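Local coordinates for catalytic domain of the nuclear inclusion protein A (nia) (Tobacco etch virus, PDB 1LVM) that is the cysteine protease domain of a plant-virus protein, with a chymotrypsin-like fold, and cleaves peptide bonds at specific sites, probably within the viral polyprotein, at residues Tyr19-His28 against Val120-Ser131; Pro47-Phe56 against Leu84-Met95. The protein carries 1 engineered substitution. All blocks are in the same frame, centred on the assembly; numbering follows the deposited sequence.

Contact 1. Residues Tyr19-His28 against Val120-Ser131; sequences YNPISSTICH and VTTNFQTKSMSS
Val-120 spreads its two methyl groups over Tyr-19 and the short helix 20-23 that follows it. CG2 lies 3.7 Å from CD1 of the Tyr-19 ring, while CG1, anti to its own backbone N (chi1 175°), turns toward Ser-23 CB and meets Ile-22 CG2 at 4.1 Å, the two side chains crossing at about a right angle. Ile-26 follows on, its CD1 resting against the backbone of Val-120 and Thr-121. Further along, Phe-124 reaches the start of strand 26-33: its CZ approaches Ile-26 O at 3.3 Å in the plane of the ring, CE2 and CD2 pack on His-28 CB, and Gln-66 also touches the ring. The arrangement joins the two beta-barrels of the chymotrypsin-like fold, for strand 26-33 belongs to the N-terminal barrel and strands 116-123 and 130-142 to the second. Strands 26-28 and 120-123 do not pair but pack across each other at 55°, 7.4 Å apart at closest approach, side chains meeting both side chains and backbone. The methyl end of Met-129, in a poorly ordered part of the chain, lies against Ser-24 CA. Thr-122 OG1 donates to Ser-23 O at 2.6 Å, tilted 29° from the carbonyl plane; Ile-26 N, closing the type I turn 23-26, reaches the same oxygen from the opposite face. At the outer margin Ser-131 OG donates to Asn-20 OD1, a short bond of less certain length, and Asn-20 ND2 turns back to Asp-18.

Contact 2. Residues Pro47-Phe56 against Leu84-Met95; sequences PFIITNKHLF and LIDGRDMIIIRM
Asp-89 OD2 is gripped by Asn-52 ND2 at 2.9 Å and His-54 ND1 at 3.1 Å, which come from opposite faces of the carboxylate plane. The histidine lies on the syn side, with the oxygen almost exactly in its ring plane; the amide stands farther out, 49° from the carboxylate plane. Ser-176 OG is a further partner of OD2. The other oxygen, OD1, takes the backbone N of His-54 at 2.9 Å, so the carboxylate holds both the main chain and the ring of that residue. This is the His-carboxylate pair expected of a chymotrypsin-like protease, consistent with the catalytic His and Asp of the family, and an aromatic side chain of the bound peptide stacks on the His-54 ring.

Lys-53 runs beside Asp-89 into the 85-88 turn. Extended to CD and bent at chi3 (-82°), it brings NZ to Ile-85 O at 2.7 Å and Arg-88 O at 2.9 Å, fastening the type II turn, while Trp-219 offers the lysine a cation-pi contact.

Beyond, strands 48-51 and 91-94 pair antiparallel through two-way backbone bonds between Ile-49 and Ile-93 and between Thr-51 and Ile-91. On one face Phe-56 CD2 meets Ile-91 CD1 at 3.6 Å; on the other Phe-48 CB packs on Ile-92 CG2 at 3.5 Å. Pro-47 CG covers the centre of one Phe-48 ring face and also lies over a guanidinium face of Arg-94. Within the sheet of the N-terminal barrel, this pair lies between strands 36-45 and 81-84; Ile-49 and Thr-51 face strand 26-33, while Ile-50 and Ile-92 pack against helix 194-199.

How the contacts relate
The centres of the two contacts lie about 20 Å apart in a chymotrypsin-like double barrel. Along the chain the order is 19-28, 47-56, 84-95 and 120-131, so contact 2 is formed entirely by residues between the segments of contact 1. Both share the sheet of the N-terminal barrel: contact 1 reaches it through strand 26-33, contact 2 through strands 48-51 and 91-94. They meet directly where Cys-27 SG packs on Ile-49 CD1 at 4.0 Å. Strand 91-94 is followed by strand 116-123 of the second barrel. Contact 1 joins the barrels by packing near the start of strand 26-33; contact 2 holds the His-54 and Asp-89 pair beside the bound peptide and also reaches strand 171-179.

Contact 1. Residues Tyr19-His28 against Val120-Ser131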
loop_
_atom_site.group_PDB
_atom_site.type_symbol
_atom_site.label_atom_id
_atom_site.label_comp_id
_atom_site.label_asym_id
_atom_site.label_seq_id
_atom_site.Cartn_x
_atom_site.Cartn_y
_atom_site.Cartn_z
ATOM N N TYR A 19 8.655 -8.364 -11.478
ATOM C CA TYR A 19 7.916 -7.523 -10.550
ATOM C C TYR A 19 8.521 -6.132 -10.558
ATOM O O TYR A 19 8.090 -5.263 -9.803
ATOM C CB TYR A 19 7.974 -8.129 -9.114
ATOM C CG TYR A 19 7.177 -9.374 -8.976
ATOM C CD1 TYR A 19 5.787 -9.325 -8.822
ATOM C CD2 TYR A 19 7.793 -10.669 -9.068
ATOM C CE1 TYR A 19 5.048 -10.493 -8.737
ATOM C CE2 TYR A 19 6.998 -11.830 -9.002
ATOM C CZ TYR A 19 5.686 -11.744 -8.834
ATOM O OH TYR A 19 4.889 -12.895 -8.770
ATOM N N ASN A 20 9.540 -5.911 -11.382
ATOM C CA ASN A 20 10.176 -4.587 -11.388
ATOM C C ASN A 20 9.247 -3.460 -11.817
ATOM O O ASN A 20 9.406 -2.348 -11.326
ATOM C CB ASN A 20 11.443 -4.658 -12.225
ATOM C CG ASN A 20 12.474 -5.563 -11.541
ATOM O OD1 ASN A 20 13.105 -5.196 -10.516
ATOM N ND2 ASN A 20 12.627 -6.780 -12.090
ATOM N N PRO A 21 8.262 -3.738 -12.715
ATOM C CA PRO A 21 7.377 -2.640 -13.103
ATOM C C PRO A 21 6.562 -2.180 -11.890
ATOM O O PRO A 21 6.176 -1.023 -11.788
ATOM C CB PRO A 21 6.502 -3.260 -14.175
ATOM C CG PRO A 21 7.478 -4.251 -14.878
ATOM C CD PRO A 21 8.161 -4.869 -13.668
ATOM N N ILE A 22 6.258 -3.100 -10.991
ATOM C CA ILE A 22 5.549 -2.700 -9.773
ATOM C C ILE A 22 6.519 -2.063 -8.784
ATOM O O ILE A 22 6.284 -0.952 -8.247
ATOM C CB ILE A 22 4.848 -3.918 -9.092
ATOM C CG1 ILE A 22 3.637 -4.323 -9.889
ATOM C CG2 ILE A 22 4.426 -3.528 -7.665
ATOM C CD1 ILE A 22 3.022 -5.691 -9.459
ATOM N N SER A 23 7.660 -2.709 -8.520
ATOM C CA SER A 23 8.554 -2.132 -7.503
ATOM C C SER A 23 9.105 -0.796 -7.916
ATOM O O SER A 23 9.396 0.018 -7.046
ATOM C CB SER A 23 9.738 -3.084 -7.146
ATOM O OG SER A 23 10.361 -3.451 -8.315
ATOM N N SER A 24 9.199 -0.543 -9.223
ATOM C CA SER A 24 9.748 0.741 -9.670
ATOM C C SER A 24 8.774 1.887 -9.376
ATOM O O SER A 24 9.149 3.070 -9.425
ATOM C CB SER A 24 10.146 0.697 -11.165
ATOM O OG SER A 24 9.031 0.479 -11.985
ATOM N N THR A 25 7.541 1.550 -9.025
ATOM C CA THR A 25 6.554 2.615 -8.706
ATOM C C THR A 25 6.383 2.812 -7.205
ATOM O O THR A 25 5.648 3.724 -6.775
ATOM C CB THR A 25 5.157 2.311 -9.241
ATOM O OG1 THR A 25 4.597 1.198 -8.502
ATOM C CG2 THR A 25 5.212 1.929 -10.718
ATOM N N ILE A 26 7.032 1.985 -6.406
ATOM C CA ILE A 26 6.882 2.123 -4.950
ATOM C C ILE A 26 7.675 3.302 -4.399
ATOM O O ILE A 26 8.775 3.599 -4.881
ATOM C CB ILE A 26 7.306 0.802 -4.268
ATOM C CG1 ILE A 26 6.332 -0.264 -4.691
ATOM C CG2 ILE A 26 7.472 1.031 -2.723
ATOM C CD1 ILE A 26 6.704 -1.683 -4.139
ATOM N N CYS A 27 7.052 4.063 -3.489
ATOM C CA CYS A 27 7.704 5.168 -2.857
ATOM C C CYS A 27 7.706 4.964 -1.382
ATOM O O CYS A 27 6.779 4.332 -0.812
ATOM C CB CYS A 27 6.892 6.483 -3.082
ATOM S SG CYS A 27 6.622 6.971 -4.820
ATOM N N HIS A 28 8.710 5.532 -0.743
ATOM C CA HIS A 28 8.766 5.486 0.718
ATOM C C HIS A 28 8.296 6.863 1.200
ATOM O O HIS A 28 8.816 7.885 0.754
ATOM C CB HIS A 28 10.148 5.245 1.258
ATOM C CG HIS A 28 10.119 4.905 2.717
ATOM N ND1 HIS A 28 10.773 5.650 3.677
ATOM C CD2 HIS A 28 9.475 3.909 3.386
ATOM C CE1 HIS A 28 10.543 5.124 4.871
ATOM N NE2 HIS A 28 9.758 4.069 4.724
ATOM N N VAL A 120 5.431 -7.425 -2.466
ATOM C CA VAL A 120 6.497 -6.790 -3.237
ATOM C C VAL A 120 6.938 -5.511 -2.639
ATOM O O VAL A 120 6.100 -4.728 -2.209
ATOM C CB VAL A 120 6.009 -6.556 -4.701
ATOM C CG1 VAL A 120 7.140 -5.738 -5.551
ATOM C CG2 VAL A 120 5.795 -7.972 -5.326
ATOM N N THR A 121 8.250 -5.310 -2.548
ATOM C CA THR A 121 8.740 -4.084 -2.010
ATOM C C THR A 121 9.941 -3.603 -2.809
ATOM O O THR A 121 10.312 -4.192 -3.800
ATOM C CB THR A 121 9.073 -4.244 -0.495
ATOM O OG1 THR A 121 10.173 -5.143 -0.276
ATOM C CG2 THR A 121 7.864 -4.808 0.235
ATOM N N THR A 122 10.547 -2.513 -2.340
ATOM C CA THR A 122 11.692 -1.924 -3.002
ATOM C C THR A 122 12.656 -1.547 -1.849
ATOM O O THR A 122 12.230 -1.030 -0.802
ATOM C CB THR A 122 11.311 -0.597 -3.766
ATOM O OG1 THR A 122 10.304 -0.889 -4.743
ATOM C CG2 THR A 122 12.502 -0.061 -4.543
ATOM N N ASN A 123 13.918 -1.804 -2.068
ATOM C CA ASN A 123 14.939 -1.454 -1.103
ATOM C C ASN A 123 15.586 -0.133 -1.554
ATOM O O ASN A 123 16.248 -0.057 -2.631
ATOM C CB ASN A 123 16.000 -2.552 -1.014
ATOM C CG ASN A 123 16.948 -2.353 0.161
ATOM O OD1 ASN A 123 16.870 -1.357 0.864
ATOM N ND2 ASN A 123 17.843 -3.300 0.371
ATOM N N PHE A 124 15.392 0.895 -0.718
ATOM C CA PHE A 124 15.922 2.241 -0.954
ATOM C C PHE A 124 17.275 2.517 -0.295
ATOM O O PHE A 124 17.986 3.460 -0.687
ATOM C CB PHE A 124 14.912 3.277 -0.483
ATOM C CG PHE A 124 13.755 3.421 -1.399
ATOM C CD1 PHE A 124 13.943 3.999 -2.663
ATOM C CD2 PHE A 124 12.469 3.027 -1.011
ATOM C CE1 PHE A 124 12.875 4.214 -3.540
ATOM C CE2 PHE A 124 11.378 3.230 -1.904
ATOM C CZ PHE A 124 11.591 3.839 -3.166
ATOM N N GLN A 125 17.644 1.725 0.708
ATOM C CA GLN A 125 18.964 1.965 1.310
ATOM C C GLN A 125 20.117 1.614 0.359
ATOM O O GLN A 125 21.225 2.134 0.516
ATOM C CB GLN A 125 19.151 1.234 2.647
ATOM C CG GLN A 125 18.595 -0.152 2.698
ATOM C CD GLN A 125 17.276 -0.204 3.449
ATOM O OE1 GLN A 125 16.461 0.728 3.381
ATOM N NE2 GLN A 125 17.052 -1.301 4.162
ATOM N N THR A 126 19.874 0.731 -0.616
ATOM C CA THR A 126 20.911 0.392 -1.607
ATOM C C THR A 126 21.038 1.694 -2.425
ATOM O O THR A 126 20.045 2.418 -2.602
ATOM C CB THR A 126 20.439 -0.774 -2.499
ATOM N N LYS A 127 22.243 2.020 -2.891
ATOM C CA LYS A 127 22.431 3.247 -3.672
ATOM C C LYS A 127 21.276 3.340 -4.666
ATOM O O LYS A 127 20.541 4.337 -4.715
ATOM C CB LYS A 127 23.775 3.209 -4.418
ATOM N N SER A 128 21.123 2.275 -5.446
ATOM C CA SER A 128 20.064 2.177 -6.435
ATOM C C SER A 128 18.994 1.290 -5.837
ATOM O O SER A 128 19.266 0.146 -5.457
ATOM C CB SER A 128 20.595 1.558 -7.729
ATOM N N MET A 129 17.789 1.833 -5.727
ATOM C CA MET A 129 16.668 1.087 -5.194
ATOM C C MET A 129 16.571 -0.250 -5.933
ATOM O O MET A 129 16.704 -0.313 -7.147
ATOM C CB MET A 129 15.381 1.870 -5.405
ATOM C CG MET A 129 15.185 2.264 -6.864
ATOM S SD MET A 129 13.627 3.118 -7.227
ATOM C CE MET A 129 12.558 1.744 -7.612
ATOM N N SER A 130 16.344 -1.312 -5.178
ATOM C CA SER A 130 16.207 -2.658 -5.697
ATOM C C SER A 130 14.874 -3.330 -5.274
ATOM O O SER A 130 14.458 -3.233 -4.109
ATOM C CB SER A 130 17.339 -3.501 -5.159
ATOM O OG SER A 130 17.345 -3.276 -3.772
ATOM N N SER A 131 14.232 -3.989 -6.240
ATOM C CA SER A 131 12.997 -4.730 -6.041
ATOM C C SER A 131 13.135 -5.998 -5.180
ATOM O O SER A 131 14.134 -6.710 -5.322
ATOM C CB SER A 131 12.496 -5.111 -7.404
ATOM O OG SER A 131 13.475 -5.863 -8.089
#

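Contact 2. Residues Pro47-Phe56 against Leu84-Met95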
loop_
_atom_site.group_PDB
_atom_site.type_symbol
_atom_site.label_atom_id
_atom_site.label_comp_id
_atom_site.label_asym_id
_atom_site.label_seq_id
_atom_site.Cartn_x
_atom_site.Cartn_y
_atom_site.Cartn_z
ATOM N N PRO A 47 -0.170 10.810 -11.537
ATOM C CA PRO A 47 0.157 11.866 -10.586
ATOM C C PRO A 47 -0.210 11.466 -9.156
ATOM O O PRO A 47 -0.104 12.272 -8.219
ATOM C CB PRO A 47 -0.717 13.002 -11.072
ATOM C CG PRO A 47 -1.929 12.357 -11.459
ATOM C CD PRO A 47 -1.459 11.086 -12.195
ATOM N N PHE A 48 -0.639 10.214 -8.998
ATOM C CA PHE A 48 -1.094 9.736 -7.675
ATOM C C PHE A 48 -0.140 8.839 -6.952
ATOM O O PHE A 48 0.738 8.192 -7.558
ATOM C CB PHE A 48 -2.397 8.938 -7.838
ATOM C CG PHE A 48 -3.470 9.644 -8.659
ATOM C CD1 PHE A 48 -3.823 10.970 -8.365
ATOM C CD2 PHE A 48 -4.117 8.995 -9.702
ATOM C CE1 PHE A 48 -4.814 11.637 -9.114
ATOM C CE2 PHE A 48 -5.117 9.634 -10.472
ATOM C CZ PHE A 48 -5.469 10.975 -10.175
ATOM N N ILE A 49 -0.297 8.786 -5.623
ATOM C CA ILE A 49 0.441 7.824 -4.802
ATOM C C ILE A 49 -0.700 7.162 -3.963
ATOM O O ILE A 49 -1.456 7.834 -3.268
ATOM C CB ILE A 49 1.452 8.469 -3.853
ATOM C CG1 ILE A 49 2.600 9.075 -4.681
ATOM C CG2 ILE A 49 2.045 7.375 -2.867
ATOM C CD1 ILE A 49 3.774 9.591 -3.804
ATOM N N ILE A 50 -0.803 5.851 -4.047
ATOM C CA ILE A 50 -1.866 5.086 -3.339
ATOM C C ILE A 50 -1.182 4.590 -2.098
ATOM O O ILE A 50 -0.107 3.992 -2.199
ATOM C CB ILE A 50 -2.320 3.851 -4.185
ATOM C CG1 ILE A 50 -2.997 4.324 -5.473
ATOM C CG2 ILE A 50 -3.360 2.987 -3.349
ATOM C CD1 ILE A 50 -2.856 3.396 -6.607
ATOM N N THR A 51 -1.763 4.849 -0.935
ATOM C CA THR A 51 -1.102 4.448 0.315
ATOM C C THR A 51 -2.130 4.249 1.432
ATOM O O THR A 51 -3.371 4.261 1.178
ATOM C CB THR A 51 0.008 5.449 0.704
ATOM O OG1 THR A 51 0.753 4.932 1.808
ATOM C CG2 THR A 51 -0.589 6.874 1.120
ATOM N N ASN A 52 -1.640 4.029 2.638
ATOM C CA ASN A 52 -2.571 3.785 3.758
ATOM C C ASN A 52 -3.194 5.087 4.264
ATOM O O ASN A 52 -2.506 6.083 4.399
ATOM C CB ASN A 52 -1.803 3.178 4.942
ATOM C CG ASN A 52 -1.099 1.899 4.568
ATOM O OD1 ASN A 52 0.019 1.915 4.016
ATOM N ND2 ASN A 52 -1.746 0.772 4.863
ATOM N N LYS A 53 -4.486 5.060 4.589
ATOM C CA LYS A 53 -5.134 6.211 5.132
ATOM C C LYS A 53 -4.460 6.574 6.481
ATOM O O LYS A 53 -4.374 7.762 6.821
ATOM C CB LYS A 53 -6.631 5.857 5.354
ATOM C CG LYS A 53 -7.568 7.038 5.530
ATOM C CD LYS A 53 -9.011 6.571 5.785
ATOM C CE LYS A 53 -9.758 6.223 4.485
ATOM N NZ LYS A 53 -11.106 5.639 4.825
ATOM N N HIS A 54 -3.942 5.605 7.246
ATOM C CA HIS A 54 -3.382 5.973 8.541
ATOM C C HIS A 54 -2.106 6.773 8.462
ATOM O O HIS A 54 -1.601 7.225 9.457
ATOM C CB HIS A 54 -3.243 4.769 9.500
ATOM C CG HIS A 54 -2.125 3.860 9.173
ATOM N ND1 HIS A 54 -2.302 2.745 8.393
ATOM C CD2 HIS A 54 -0.795 3.908 9.500
ATOM C CE1 HIS A 54 -1.139 2.144 8.260
ATOM N NE2 HIS A 54 -0.201 2.822 8.917
ATOM N N LEU A 55 -1.580 6.948 7.266
ATOM C CA LEU A 55 -0.419 7.833 7.103
ATOM C C LEU A 55 -0.840 9.237 7.639
ATOM O O LEU A 55 -0.008 10.045 8.081
ATOM C CB LEU A 55 -0.133 7.975 5.588
ATOM C CG LEU A 55 1.001 8.960 5.220
ATOM C CD1 LEU A 55 2.301 8.591 5.955
ATOM C CD2 LEU A 55 1.238 8.920 3.711
ATOM N N PHE A 56 -2.121 9.527 7.490
ATOM C CA PHE A 56 -2.676 10.839 7.885
ATOM C C PHE A 56 -3.339 10.902 9.255
ATOM O O PHE A 56 -4.274 11.646 9.451
ATOM C CB PHE A 56 -3.622 11.357 6.776
ATOM C CG PHE A 56 -2.880 11.742 5.547
ATOM C CD1 PHE A 56 -2.160 12.931 5.505
ATOM C CD2 PHE A 56 -2.853 10.907 4.449
ATOM C CE1 PHE A 56 -1.420 13.290 4.356
ATOM C CE2 PHE A 56 -2.119 11.249 3.288
ATOM C CZ PHE A 56 -1.413 12.424 3.234
ATOM N N LEU A 84 -10.292 9.880 -0.279
ATOM C CA LEU A 84 -10.491 8.801 0.727
ATOM C C LEU A 84 -11.239 7.609 0.179
ATOM O O LEU A 84 -12.191 7.791 -0.552
ATOM C CB LEU A 84 -11.337 9.341 1.910
ATOM C CG LEU A 84 -10.818 10.620 2.549
ATOM C CD1 LEU A 84 -11.846 11.237 3.547
ATOM C CD2 LEU A 84 -9.615 10.239 3.277
ATOM N N ILE A 85 -10.806 6.390 0.551
ATOM C CA ILE A 85 -11.511 5.187 0.186
ATOM C C ILE A 85 -12.348 4.818 1.451
ATOM O O ILE A 85 -11.872 4.427 2.525
ATOM C CB ILE A 85 -10.512 3.990 -0.136
ATOM C CG1 ILE A 85 -9.445 4.433 -1.177
ATOM C CG2 ILE A 85 -11.331 2.774 -0.683
ATOM C CD1 ILE A 85 -10.025 4.725 -2.528
ATOM N N ASP A 86 -13.638 5.017 1.302
ATOM C CA ASP A 86 -14.619 4.800 2.348
ATOM C C ASP A 86 -14.467 3.472 3.098
ATOM O O ASP A 86 -14.446 2.398 2.490
ATOM C CB ASP A 86 -16.007 4.838 1.650
ATOM C CG ASP A 86 -17.116 5.357 2.535
ATOM O OD1 ASP A 86 -16.898 5.502 3.752
ATOM O OD2 ASP A 86 -18.214 5.623 1.993
ATOM N N GLY A 87 -14.357 3.547 4.407
ATOM C CA GLY A 87 -14.310 2.344 5.216
ATOM C C GLY A 87 -13.094 1.452 5.137
ATOM O O GLY A 87 -13.120 0.409 5.770
ATOM N N ARG A 88 -12.050 1.859 4.407
ATOM C CA ARG A 88 -10.792 1.048 4.194
ATOM C C ARG A 88 -9.584 1.892 4.624
ATOM O O ARG A 88 -9.626 3.122 4.592
ATOM C CB ARG A 88 -10.543 0.740 2.681
ATOM C CG ARG A 88 -11.441 -0.388 2.113
ATOM C CD ARG A 88 -11.279 -0.661 0.624
ATOM N NE ARG A 88 -11.566 -2.095 0.283
ATOM C CZ ARG A 88 -12.781 -2.545 0.043
ATOM N NH1 ARG A 88 -13.784 -1.699 0.108
ATOM N NH2 ARG A 88 -13.005 -3.823 -0.285
ATOM N N ASP A 89 -8.497 1.223 4.987
ATOM C CA ASP A 89 -7.252 1.929 5.303
ATOM C C ASP A 89 -6.554 2.213 3.972
ATOM O O ASP A 89 -5.407 1.729 3.719
ATOM C CB ASP A 89 -6.363 1.033 6.173
ATOM C CG ASP A 89 -5.009 1.666 6.513
ATOM O OD1 ASP A 89 -4.922 2.924 6.622
ATOM O OD2 ASP A 89 -4.025 0.863 6.653
ATOM N N MET A 90 -7.161 3.042 3.152
ATOM C CA MET A 90 -6.561 3.371 1.853
ATOM C C MET A 90 -6.883 4.782 1.440
ATOM O O MET A 90 -8.016 5.265 1.643
ATOM C CB MET A 90 -7.068 2.385 0.735
ATOM C CG MET A 90 -6.242 2.508 -0.595
ATOM S SD MET A 90 -6.852 1.417 -1.890
ATOM C CE MET A 90 -5.957 -0.050 -1.357
ATOM N N ILE A 91 -5.915 5.475 0.861
ATOM C CA ILE A 91 -6.215 6.860 0.467
ATOM C C ILE A 91 -5.395 7.136 -0.780
ATOM O O ILE A 91 -4.392 6.464 -1.020
ATOM C CB ILE A 91 -5.745 7.826 1.648
ATOM C CG1 ILE A 91 -6.236 9.300 1.445
ATOM C CG2 ILE A 91 -4.194 7.807 1.811
ATOM C CD1 ILE A 91 -5.928 10.155 2.685
ATOM N N ILE A 92 -5.837 8.078 -1.601
ATOM C CA ILE A 92 -4.974 8.402 -2.777
ATOM C C ILE A 92 -4.545 9.839 -2.634
ATOM O O ILE A 92 -5.375 10.702 -2.375
ATOM C CB ILE A 92 -5.707 8.267 -4.116
ATOM C CG1 ILE A 92 -6.351 6.893 -4.217
ATOM C CG2 ILE A 92 -4.711 8.545 -5.295
ATOM C CD1 ILE A 92 -7.338 6.751 -5.427
ATOM N N ILE A 93 -3.242 10.071 -2.724
ATOM C CA ILE A 93 -2.671 11.441 -2.668
ATOM C C ILE A 93 -2.422 11.921 -4.079
ATOM O O ILE A 93 -1.858 11.157 -4.913
ATOM C CB ILE A 93 -1.313 11.375 -2.031
ATOM C CG1 ILE A 93 -1.440 10.836 -0.616
ATOM C CG2 ILE A 93 -0.630 12.737 -2.015
ATOM C CD1 ILE A 93 -0.036 10.567 -0.011
ATOM N N ARG A 94 -2.837 13.146 -4.389
ATOM C CA ARG A 94 -2.504 13.651 -5.720
ATOM C C ARG A 94 -1.231 14.492 -5.500
ATOM O O ARG A 94 -1.246 15.454 -4.734
ATOM C CB ARG A 94 -3.655 14.498 -6.285
ATOM C CG ARG A 94 -3.355 14.958 -7.683
ATOM C CD ARG A 94 -4.470 15.804 -8.343
ATOM N NE ARG A 94 -3.960 16.113 -9.668
ATOM C CZ ARG A 94 -4.347 15.522 -10.793
ATOM N NH1 ARG A 94 -5.289 14.595 -10.772
ATOM N NH2 ARG A 94 -3.737 15.811 -11.937
ATOM N N MET A 95 -0.124 14.144 -6.144
ATOM C CA MET A 95 1.081 14.931 -5.961
ATOM C C MET A 95 1.019 16.209 -6.859
ATOM O O MET A 95 0.385 16.225 -7.912
ATOM C CB MET A 95 2.312 14.090 -6.316
ATOM C CG MET A 95 2.508 12.894 -5.358
ATOM S SD MET A 95 2.835 13.449 -3.656
ATOM C CE MET A 95 4.472 14.135 -3.738
#